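Local coordinates for Lmo0651 protein (Listeria monocytogenes serovar 1/2a, PDB 6EP3) that controls expression of the Agr system and mediates virulence, probably as a GntR-family DNA-binding transcription factor, at residues R119-T124 / E174-T179; D131-F136 / N168-V173. All coordinates share one frame; numbering follows the deposited sequence.

Contact 1 (R119-T124 / E174-T179); sequences RFSYLT and EIREWT. With SO4 (sulfate ion), chain S; EDO (1,2-ethanediol), chain N.
R176 reaches from helix 173-192 to the last turn of helix 107-123 and meets S121 in the buried, tightly packed part of the contact. The CA atoms of S121 and R176 are 6.6 Å apart, a closeness that a residue as small as serine permits. NE of R176 donates to OG of S121 over 2.9 Å at a fairly straight 166°, and the hydroxyl lies at the edge of the guanidinium, only 8° out of its plane. The hydroxyl is turned to that edge because OG stands anti to the backbone N of S121 (chi1 -175°). A weak second bond runs from NH2 of R176 to the carbonyl O of S121 (3.3 Å). Arginine suits this place: NE and NH2 both serve S121 while NH1 is left for the carbonyl of F170, so one flat head ties two helices of the all-helical FCD domain to the loop before helix 173-192. Y129, on helix 126-142, packs against both S121 and R176.

Toward solvent the packing thins out at exposed T124, which leaves helix 107-123 with positive phi in a Schellman motif. Its CG2 comes no nearer than 4.3 Å to NH2 of R176, and a water joins the two residues instead, 2.7 Å from OG1 of T124 and accepting from NH2 of R176. Farther out, R119 turns from the interface, its NH1 donating to O2 of a sulfate, probably from the crystallisation liquor, 2.9 Å away.

Contact 2 (D131-F136 / N168-V173); sequences DAHHRF and NMFKSV. With EDO (1,2-ethanediol), chain N; EDO (1,2-ethanediol), chain L.
H133 on helix 126-142 and F170 in the loop before helix 173-192 pack their rings together inside the helical bundle of the FCD domain. A132, early in the first segment, packs on M117 of helix 107-123, where a small methyl suits close helix packing. H133 follows and makes the contact. Its CG stands anti to the backbone N (chi1 175°), which carries the imidazole out toward the loop. The edge of F170 is directed at the face of H133 in an offset edge-to-face pair, with centroids 5.4 Å apart and planes at 66°. CZ of F170 makes the closest approach, 3.8 Å from CD2 of H133. Phenylalanine fits this buried position because its one apolar ring also meets Y129 of helix 126-142 edge-to-face and rests on T179 of helix 173-192.

Next comes H134, whose ring stacks with F157. NE2 of each histidine is hydrogen-bonded to the same 1,2-ethanediol, probably from the crystallisation liquor: NE2 of H133 to its O1 at 2.9 Å, in the imidazole plane, and NE2 of H134 to its O2 at 3.1 Å. Histidine suits both buried places, since its flat ring can pack against aromatic neighbours while a ring nitrogen keeps a polar partner; the hydroxyl of Y80 also binds the diol. At the far end of the loop, S172 is the N-cap of helix 173-192, its OG bonded to the backbone N of I175, and N of V173 donates to O1 of a second 1,2-ethanediol, 2.6 Å away.

How the contacts relate
The two contacts have centres about 7 Å apart, lie on the same side of the chain's centre and both belong to the FCD domain. Along the chain, both segments of contact 2 fall between those of contact 1: helix 107-123 runs directly before helix 126-142, and segment 168-173 leads straight into 174-179. They meet at several points, among them R176 NH1 to F170 O (2.8 Å), and T179 adds packing, its CG2 lying 3.8 Å from CE1 of H133. Contact 1 joins helix 107-123 to the start of helix 173-192, and contact 2 joins helix 126-142 to the loop just before it.

Contact 1 (R119-T124 / E174-T179)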
ATOM      1  N   ARG B 119      22.711  -8.860 -16.527  1.00 53.21           N
ATOM      2  CA  ARG B 119      22.448  -9.466 -17.827  1.00 50.39           C
ATOM      3  C   ARG B 119      21.628  -8.542 -18.712  1.00 55.29           C
ATOM      4  O   ARG B 119      21.947  -8.343 -19.890  1.00 58.09           O
ATOM      5  CB  ARG B 119      21.732 -10.803 -17.639  1.00 52.99           C
ATOM      6  CG  ARG B 119      21.241 -11.413 -18.940  1.00 52.79           C
ATOM      7  CD  ARG B 119      20.863 -12.875 -18.754  1.00 61.30           C
ATOM      8  NE  ARG B 119      19.498 -13.055 -18.270  1.00 61.28           N
ATOM      9  CZ  ARG B 119      18.457 -13.285 -19.062  1.00 55.36           C
ATOM     10  NH1 ARG B 119      18.625 -13.358 -20.377  1.00 49.26           N
ATOM     11  NH2 ARG B 119      17.249 -13.446 -18.542  1.00 58.97           N
ATOM     12  N   PHE B 120      20.551  -7.977 -18.165  1.00 54.42           N
ATOM     13  CA  PHE B 120      19.705  -7.114 -18.980  1.00 49.93           C
ATOM     14  C   PHE B 120      20.405  -5.802 -19.319  1.00 55.04           C
ATOM     15  O   PHE B 120      20.180  -5.242 -20.399  1.00 55.15           O
ATOM     16  CB  PHE B 120      18.372  -6.888 -18.271  1.00 56.90           C
ATOM     17  CG  PHE B 120      17.461  -8.082 -18.330  1.00 56.84           C
ATOM     18  CD1 PHE B 120      17.211  -8.715 -19.539  1.00 57.70           C
ATOM     19  CD2 PHE B 120      16.887  -8.596 -17.179  1.00 53.21           C
ATOM     20  CE1 PHE B 120      16.380  -9.821 -19.604  1.00 55.43           C
ATOM     21  CE2 PHE B 120      16.056  -9.705 -17.236  1.00 54.48           C
ATOM     22  CZ  PHE B 120      15.802 -10.317 -18.452  1.00 52.64           C
ATOM     23  N   SER B 121      21.296  -5.322 -18.448  1.00 55.44           N
ATOM     24  CA  SER B 121      22.111  -4.166 -18.812  1.00 56.16           C
ATOM     25  C   SER B 121      23.078  -4.509 -19.940  1.00 64.43           C
ATOM     26  O   SER B 121      23.312  -3.690 -20.837  1.00 66.42           O
ATOM     27  CB  SER B 121      22.875  -3.651 -17.594  1.00 52.18           C
ATOM     28  OG  SER B 121      23.579  -2.464 -17.918  1.00 57.66           O
ATOM     29  N   TYR B 122      23.649  -5.715 -19.913  1.00 58.88           N
ATOM     30  CA  TYR B 122      24.538  -6.129 -20.992  1.00 57.65           C
ATOM     31  C   TYR B 122      23.777  -6.259 -22.305  1.00 61.78           C
ATOM     32  O   TYR B 122      24.304  -5.924 -23.373  1.00 56.53           O
ATOM     33  CB  TYR B 122      25.227  -7.444 -20.624  1.00 63.44           C
ATOM     34  CG  TYR B 122      25.998  -8.082 -21.756  1.00 65.88           C
ATOM     35  CD1 TYR B 122      27.296  -7.687 -22.047  1.00 68.11           C
ATOM     36  CD2 TYR B 122      25.430  -9.087 -22.529  1.00 68.47           C
ATOM     37  CE1 TYR B 122      28.006  -8.272 -23.084  1.00 70.72           C
ATOM     38  CE2 TYR B 122      26.129  -9.675 -23.564  1.00 60.51           C
ATOM     39  CZ  TYR B 122      27.414  -9.264 -23.837  1.00 68.28           C
ATOM     40  OH  TYR B 122      28.111  -9.853 -24.867  1.00 78.77           O
ATOM     41  N   LEU B 123      22.536  -6.744 -22.243  1.00 66.02           N
ATOM     42  CA  LEU B 123      21.724  -6.919 -23.441  1.00 59.30           C
ATOM     43  C   LEU B 123      21.028  -5.640 -23.891  1.00 64.38           C
ATOM     44  O   LEU B 123      20.406  -5.647 -24.959  1.00 66.55           O
ATOM     45  CB  LEU B 123      20.675  -8.009 -23.215  1.00 54.91           C
ATOM     46  CG  LEU B 123      21.186  -9.420 -22.932  1.00 58.33           C
ATOM     47  CD1 LEU B 123      20.027 -10.318 -22.532  1.00 55.93           C
ATOM     48  CD2 LEU B 123      21.919  -9.989 -24.149  1.00 53.35           C
ATOM     49  N   THR B 124      21.091  -4.564 -23.099  1.00 65.51           N
ATOM     50  CA  THR B 124      20.429  -3.296 -23.425  1.00 70.26           C
ATOM     51  C   THR B 124      18.924  -3.499 -23.589  1.00 68.30           C
ATOM     52  O   THR B 124      18.304  -3.039 -24.550  1.00 73.84           O
ATOM     53  CB  THR B 124      21.039  -2.637 -24.668  1.00 69.93           C
ATOM     54  OG1 THR B 124      22.463  -2.788 -24.639  1.00 69.80           O
ATOM     55  CG2 THR B 124      20.704  -1.148 -24.711  1.00 72.65           C
ATOM     56  N   GLU B 174      26.232   4.337 -18.104  1.00 64.53           N
ATOM     57  CA  GLU B 174      26.995   4.674 -16.909  1.00 70.88           C
ATOM     58  C   GLU B 174      26.134   4.544 -15.657  1.00 74.56           C
ATOM     59  O   GLU B 174      26.558   3.955 -14.655  1.00 78.06           O
ATOM     60  CB  GLU B 174      27.561   6.088 -17.047  1.00 76.09           C
ATOM     61  CG  GLU B 174      28.611   6.455 -16.019  1.00 88.49           C
ATOM     62  CD  GLU B 174      29.279   7.781 -16.329  1.00 98.54           C
ATOM     63  OE1 GLU B 174      28.903   8.797 -15.709  1.00103.47           O
ATOM     64  OE2 GLU B 174      30.176   7.807 -17.197  1.00101.65           O
ATOM     65  N   ILE B 175      24.908   5.073 -15.705  1.00 67.48           N
ATOM     66  CA  ILE B 175      24.008   4.967 -14.561  1.00 64.13           C
ATOM     67  C   ILE B 175      23.627   3.513 -14.311  1.00 64.59           C
ATOM     68  O   ILE B 175      23.562   3.064 -13.159  1.00 60.61           O
ATOM     69  CB  ILE B 175      22.764   5.852 -14.768  1.00 63.06           C
ATOM     70  CG1 ILE B 175      23.137   7.329 -14.668  1.00 58.48           C
ATOM     71  CG2 ILE B 175      21.689   5.535 -13.740  1.00 48.43           C
ATOM     72  CD1 ILE B 175      21.969   8.251 -14.898  1.00 51.03           C
ATOM     73  N   ARG B 176      23.377   2.751 -15.380  1.00 65.27           N
ATOM     74  CA  ARG B 176      23.037   1.341 -15.202  1.00 62.25           C
ATOM     75  C   ARG B 176      24.172   0.582 -14.528  1.00 61.80           C
ATOM     76  O   ARG B 176      23.946  -0.205 -13.599  1.00 55.42           O
ATOM     77  CB  ARG B 176      22.699   0.700 -16.547  1.00 57.77           C
ATOM     78  CG  ARG B 176      21.368   1.119 -17.112  1.00 59.15           C
ATOM     79  CD  ARG B 176      20.788   0.038 -18.003  1.00 64.46           C
ATOM     80  NE  ARG B 176      21.743  -0.449 -18.994  1.00 64.71           N
ATOM     81  CZ  ARG B 176      21.897   0.078 -20.204  1.00 67.48           C
ATOM     82  NH1 ARG B 176      21.163   1.121 -20.570  1.00 69.20           N
ATOM     83  NH2 ARG B 176      22.784  -0.436 -21.047  1.00 58.41           N
ATOM     84  N   GLU B 177      25.407   0.810 -14.983  1.00 61.00           N
ATOM     85  CA  GLU B 177      26.548   0.095 -14.423  1.00 58.59           C
ATOM     86  C   GLU B 177      26.817   0.523 -12.990  1.00 56.67           C
ATOM     87  O   GLU B 177      27.178  -0.306 -12.148  1.00 56.82           O
ATOM     88  CB  GLU B 177      27.784   0.311 -15.293  1.00 57.46           C
ATOM     89  CG  GLU B 177      27.722  -0.427 -16.616  1.00 73.24           C
ATOM     90  CD  GLU B 177      28.917  -0.150 -17.497  1.00 83.65           C
ATOM     91  OE1 GLU B 177      29.746   0.710 -17.128  1.00 89.52           O
ATOM     92  OE2 GLU B 177      29.029  -0.799 -18.556  1.00 91.37           O
ATOM     93  N   TRP B 178      26.626   1.808 -12.686  1.00 64.29           N
ATOM     94  CA  TRP B 178      26.770   2.258 -11.308  1.00 58.25           C
ATOM     95  C   TRP B 178      25.731   1.601 -10.407  1.00 57.28           C
ATOM     96  O   TRP B 178      26.051   1.166  -9.294  1.00 57.56           O
ATOM     97  CB  TRP B 178      26.661   3.780 -11.247  1.00 61.06           C
ATOM     98  CG  TRP B 178      26.871   4.328  -9.880  1.00 67.21           C
ATOM     99  CD1 TRP B 178      28.054   4.713  -9.323  1.00 71.04           C
ATOM    100  CD2 TRP B 178      25.865   4.562  -8.890  1.00 62.94           C
ATOM    101  NE1 TRP B 178      27.848   5.170  -8.043  1.00 72.93           N
ATOM    102  CE2 TRP B 178      26.511   5.089  -7.754  1.00 68.17           C
ATOM    103  CE3 TRP B 178      24.479   4.379  -8.854  1.00 55.05           C
ATOM    104  CZ2 TRP B 178      25.820   5.432  -6.594  1.00 62.79           C
ATOM    105  CZ3 TRP B 178      23.793   4.723  -7.700  1.00 52.05           C
ATOM    106  CH2 TRP B 178      24.466   5.236  -6.586  1.00 54.44           C
ATOM    107  N   THR B 179      24.484   1.509 -10.877  1.00 56.07           N
ATOM    108  CA  THR B 179      23.442   0.864 -10.082  1.00 59.28           C
ATOM    109  C   THR B 179      23.735  -0.620  -9.888  1.00 56.98           C
ATOM    110  O   THR B 179      23.515  -1.165  -8.799  1.00 60.29           O
ATOM    111  CB  THR B 179      22.078   1.071 -10.742  1.00 58.09           C
ATOM    112  OG1 THR B 179      21.886   2.465 -11.014  1.00 55.25           O
ATOM    113  CG2 THR B 179      20.960   0.574  -9.839  1.00 50.98           C
TER
HETATM  114  S   SO4 S 308      15.660 -15.854 -21.663  1.00136.96           S
HETATM  115  O1  SO4 S 308      14.557 -15.285 -20.894  1.00134.50           O
HETATM  116  O2  SO4 S 308      16.670 -14.826 -21.897  1.00131.83           O
HETATM  117  O3  SO4 S 308      15.160 -16.343 -22.944  1.00138.18           O
HETATM  118  O4  SO4 S 308      16.251 -16.964 -20.917  1.00137.45           O
HETATM  119  C1  EDO N 303      25.718   6.515 -22.399  1.00 78.55           C
HETATM  120  O1  EDO N 303      25.004   5.352 -21.966  1.00 75.71           O
HETATM  121  C2  EDO N 303      25.910   7.457 -21.217  1.00 86.21           C
HETATM  122  O2  EDO N 303      26.677   6.794 -20.206  1.00 90.80           O
HETATM  123  O   HOH W   1      23.807  -0.610 -23.950  1.00 74.88           O

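Contact 2 (D131-F136 / N168-V173)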
ATOM      1  N   ASP B 131      12.597  -3.769 -14.552  1.00 46.53           N
ATOM      2  CA  ASP B 131      11.917  -4.804 -13.778  1.00 53.39           C
ATOM      3  C   ASP B 131      12.887  -5.544 -12.862  1.00 58.18           C
ATOM      4  O   ASP B 131      12.551  -5.859 -11.717  1.00 59.31           O
ATOM      5  CB  ASP B 131      11.227  -5.791 -14.718  1.00 57.90           C
ATOM      6  CG  ASP B 131      10.047  -5.183 -15.442  1.00 73.87           C
ATOM      7  OD1 ASP B 131       9.601  -4.082 -15.048  1.00 76.79           O
ATOM      8  OD2 ASP B 131       9.575  -5.802 -16.420  1.00 83.31           O
ATOM      9  N   ALA B 132      14.104  -5.818 -13.344  1.00 48.85           N
ATOM     10  CA  ALA B 132      15.078  -6.561 -12.549  1.00 48.99           C
ATOM     11  C   ALA B 132      15.598  -5.731 -11.381  1.00 46.80           C
ATOM     12  O   ALA B 132      15.804  -6.254 -10.280  1.00 51.34           O
ATOM     13  CB  ALA B 132      16.231  -7.020 -13.450  1.00 47.04           C
ATOM     14  N   HIS B 133      15.833  -4.438 -11.612  1.00 50.74           N
ATOM     15  CA  HIS B 133      16.160  -3.517 -10.529  1.00 53.96           C
ATOM     16  C   HIS B 133      15.063  -3.516  -9.470  1.00 50.83           C
ATOM     17  O   HIS B 133      15.340  -3.583  -8.259  1.00 49.71           O
ATOM     18  CB  HIS B 133      16.372  -2.123 -11.128  1.00 55.12           C
ATOM     19  CG  HIS B 133      16.596  -1.041 -10.121  1.00 57.65           C
ATOM     20  ND1 HIS B 133      17.545  -1.129  -9.126  1.00 60.14           N
ATOM     21  CD2 HIS B 133      16.001   0.166  -9.970  1.00 52.57           C
ATOM     22  CE1 HIS B 133      17.521  -0.025  -8.401  1.00 59.46           C
ATOM     23  NE2 HIS B 133      16.591   0.775  -8.891  1.00 57.91           N
ATOM     24  N   HIS B 134      13.802  -3.472  -9.913  1.00 53.88           N
ATOM     25  CA  HIS B 134      12.681  -3.509  -8.979  1.00 56.46           C
ATOM     26  C   HIS B 134      12.637  -4.826  -8.212  1.00 61.46           C
ATOM     27  O   HIS B 134      12.340  -4.843  -7.015  1.00 53.35           O
ATOM     28  CB  HIS B 134      11.372  -3.280  -9.732  1.00 52.64           C
ATOM     29  CG  HIS B 134      11.239  -1.901 -10.294  1.00 55.73           C
ATOM     30  ND1 HIS B 134      10.247  -1.555 -11.187  1.00 53.98           N
ATOM     31  CD2 HIS B 134      11.969  -0.780 -10.086  1.00 51.60           C
ATOM     32  CE1 HIS B 134      10.376  -0.279 -11.509  1.00 61.44           C
ATOM     33  NE2 HIS B 134      11.412   0.215 -10.854  1.00 57.68           N
ATOM     34  N   ARG B 135      12.939  -5.942  -8.883  1.00 55.95           N
ATOM     35  CA  ARG B 135      12.907  -7.240  -8.210  1.00 58.05           C
ATOM     36  C   ARG B 135      14.048  -7.385  -7.205  1.00 54.11           C
ATOM     37  O   ARG B 135      13.875  -8.015  -6.157  1.00 58.73           O
ATOM     38  CB  ARG B 135      12.954  -8.376  -9.233  1.00 67.49           C
ATOM     39  CG  ARG B 135      11.767  -8.417 -10.191  1.00 75.48           C
ATOM     40  CD  ARG B 135      10.987  -9.713 -10.066  1.00 78.29           C
ATOM     41  NE  ARG B 135      11.628 -10.816 -10.776  1.00 81.78           N
ATOM     42  CZ  ARG B 135      11.571 -12.086 -10.388  1.00 90.45           C
ATOM     43  NH1 ARG B 135      10.902 -12.420  -9.292  1.00 93.77           N
ATOM     44  NH2 ARG B 135      12.185 -13.026 -11.093  1.00 92.72           N
ATOM     45  N   PHE B 136      15.209  -6.800  -7.498  1.00 49.60           N
ATOM     46  CA  PHE B 136      16.285  -6.737  -6.511  1.00 50.70           C
ATOM     47  C   PHE B 136      15.838  -5.964  -5.268  1.00 52.57           C
ATOM     48  O   PHE B 136      16.050  -6.399  -4.122  1.00 46.74           O
ATOM     49  CB  PHE B 136      17.522  -6.095  -7.145  1.00 44.99           C
ATOM     50  CG  PHE B 136      18.675  -5.928  -6.202  1.00 45.22           C
ATOM     51  CD1 PHE B 136      19.586  -6.953  -6.013  1.00 50.23           C
ATOM     52  CD2 PHE B 136      18.854  -4.744  -5.505  1.00 50.21           C
ATOM     53  CE1 PHE B 136      20.652  -6.802  -5.145  1.00 49.61           C
ATOM     54  CE2 PHE B 136      19.917  -4.587  -4.628  1.00 48.64           C
ATOM     55  CZ  PHE B 136      20.815  -5.617  -4.448  1.00 46.06           C
ATOM     56  N   ASN B 168      13.820   6.274 -18.104  1.00 66.40           N
ATOM     57  CA  ASN B 168      14.733   6.962 -19.014  1.00 64.66           C
ATOM     58  C   ASN B 168      16.095   7.202 -18.379  1.00 62.05           C
ATOM     59  O   ASN B 168      17.106   7.276 -19.086  1.00 65.55           O
ATOM     60  CB  ASN B 168      14.112   8.282 -19.471  1.00 58.60           C
ATOM     61  CG  ASN B 168      12.877   8.078 -20.326  1.00 73.23           C
ATOM     62  OD1 ASN B 168      12.512   6.947 -20.647  1.00 78.84           O
ATOM     63  ND2 ASN B 168      12.218   9.174 -20.687  1.00 80.38           N
ATOM     64  N   MET B 169      16.137   7.335 -17.053  1.00 62.40           N
ATOM     65  CA  MET B 169      17.400   7.464 -16.335  1.00 58.44           C
ATOM     66  C   MET B 169      18.356   6.327 -16.675  1.00 62.21           C
ATOM     67  O   MET B 169      19.568   6.537 -16.809  1.00 61.94           O
ATOM     68  CB  MET B 169      17.107   7.507 -14.836  1.00 59.51           C
ATOM     69  CG  MET B 169      18.297   7.504 -13.915  1.00 71.09           C
ATOM     70  SD  MET B 169      17.723   7.324 -12.209  1.00 73.16           S
ATOM     71  CE  MET B 169      16.355   6.196 -12.416  1.00 75.89           C
ATOM     72  N   PHE B 170      17.828   5.120 -16.841  1.00 63.49           N
ATOM     73  CA  PHE B 170      18.654   3.962 -17.140  1.00 59.44           C
ATOM     74  C   PHE B 170      18.959   3.817 -18.630  1.00 62.89           C
ATOM     75  O   PHE B 170      19.523   2.797 -19.037  1.00 67.55           O
ATOM     76  CB  PHE B 170      17.983   2.700 -16.595  1.00 56.09           C
ATOM     77  CG  PHE B 170      17.814   2.713 -15.104  1.00 54.72           C
ATOM     78  CD1 PHE B 170      18.923   2.760 -14.272  1.00 55.68           C
ATOM     79  CD2 PHE B 170      16.553   2.701 -14.532  1.00 56.84           C
ATOM     80  CE1 PHE B 170      18.779   2.780 -12.898  1.00 61.46           C
ATOM     81  CE2 PHE B 170      16.401   2.721 -13.156  1.00 60.22           C
ATOM     82  CZ  PHE B 170      17.515   2.761 -12.338  1.00 64.34           C
ATOM     83  N   LYS B 171      18.614   4.811 -19.451  1.00 56.19           N
ATOM     84  CA  LYS B 171      19.149   4.842 -20.806  1.00 67.59           C
ATOM     85  C   LYS B 171      20.652   5.079 -20.802  1.00 65.55           C
ATOM     86  O   LYS B 171      21.326   4.751 -21.783  1.00 64.02           O
ATOM     87  CB  LYS B 171      18.448   5.921 -21.636  1.00 63.00           C
ATOM     88  CG  LYS B 171      16.986   5.627 -21.922  1.00 60.75           C
ATOM     89  CD  LYS B 171      16.345   6.706 -22.778  1.00 60.61           C
ATOM     90  CE  LYS B 171      14.909   6.344 -23.122  1.00 68.06           C
ATOM     91  NZ  LYS B 171      14.210   7.443 -23.846  1.00 74.75           N
ATOM     92  N   SER B 172      21.186   5.632 -19.716  1.00 70.42           N
ATOM     93  CA  SER B 172      22.621   5.828 -19.571  1.00 66.78           C
ATOM     94  C   SER B 172      23.275   4.531 -19.114  1.00 65.88           C
ATOM     95  O   SER B 172      22.943   3.997 -18.045  1.00 66.85           O
ATOM     96  CB  SER B 172      22.915   6.947 -18.578  1.00 62.14           C
ATOM     97  OG  SER B 172      24.196   6.774 -17.994  1.00 67.20           O
ATOM     98  N   VAL B 173      24.202   4.025 -19.931  1.00 68.35           N
ATOM     99  CA  VAL B 173      24.964   2.842 -19.554  1.00 65.91           C
ATOM    100  C   VAL B 173      25.750   3.107 -18.282  1.00 68.74           C
ATOM    101  O   VAL B 173      25.913   2.213 -17.442  1.00 72.84           O
ATOM    102  CB  VAL B 173      25.890   2.424 -20.714  1.00 67.00           C
ATOM    103  CG1 VAL B 173      26.974   1.463 -20.228  1.00 67.11           C
ATOM    104  CG2 VAL B 173      25.076   1.830 -21.861  1.00 77.35           C
TER
HETATM  105  C1  EDO N 303      25.718   6.515 -22.399  1.00 78.55           C
HETATM  106  O1  EDO N 303      25.004   5.352 -21.966  1.00 75.71           O
HETATM  107  C2  EDO N 303      25.910   7.457 -21.217  1.00 86.21           C
HETATM  108  O2  EDO N 303      26.677   6.794 -20.206  1.00 90.80           O
HETATM  109  C1  EDO L 301      14.087   2.710  -7.857  1.00 59.04           C
HETATM  110  O1  EDO L 301      15.170   3.259  -8.614  1.00 60.49           O
HETATM  111  C2  EDO L 301      12.775   3.246  -8.416  1.00 66.65           C
HETATM  112  O2  EDO L 301      12.679   2.893  -9.800  1.00 58.82           O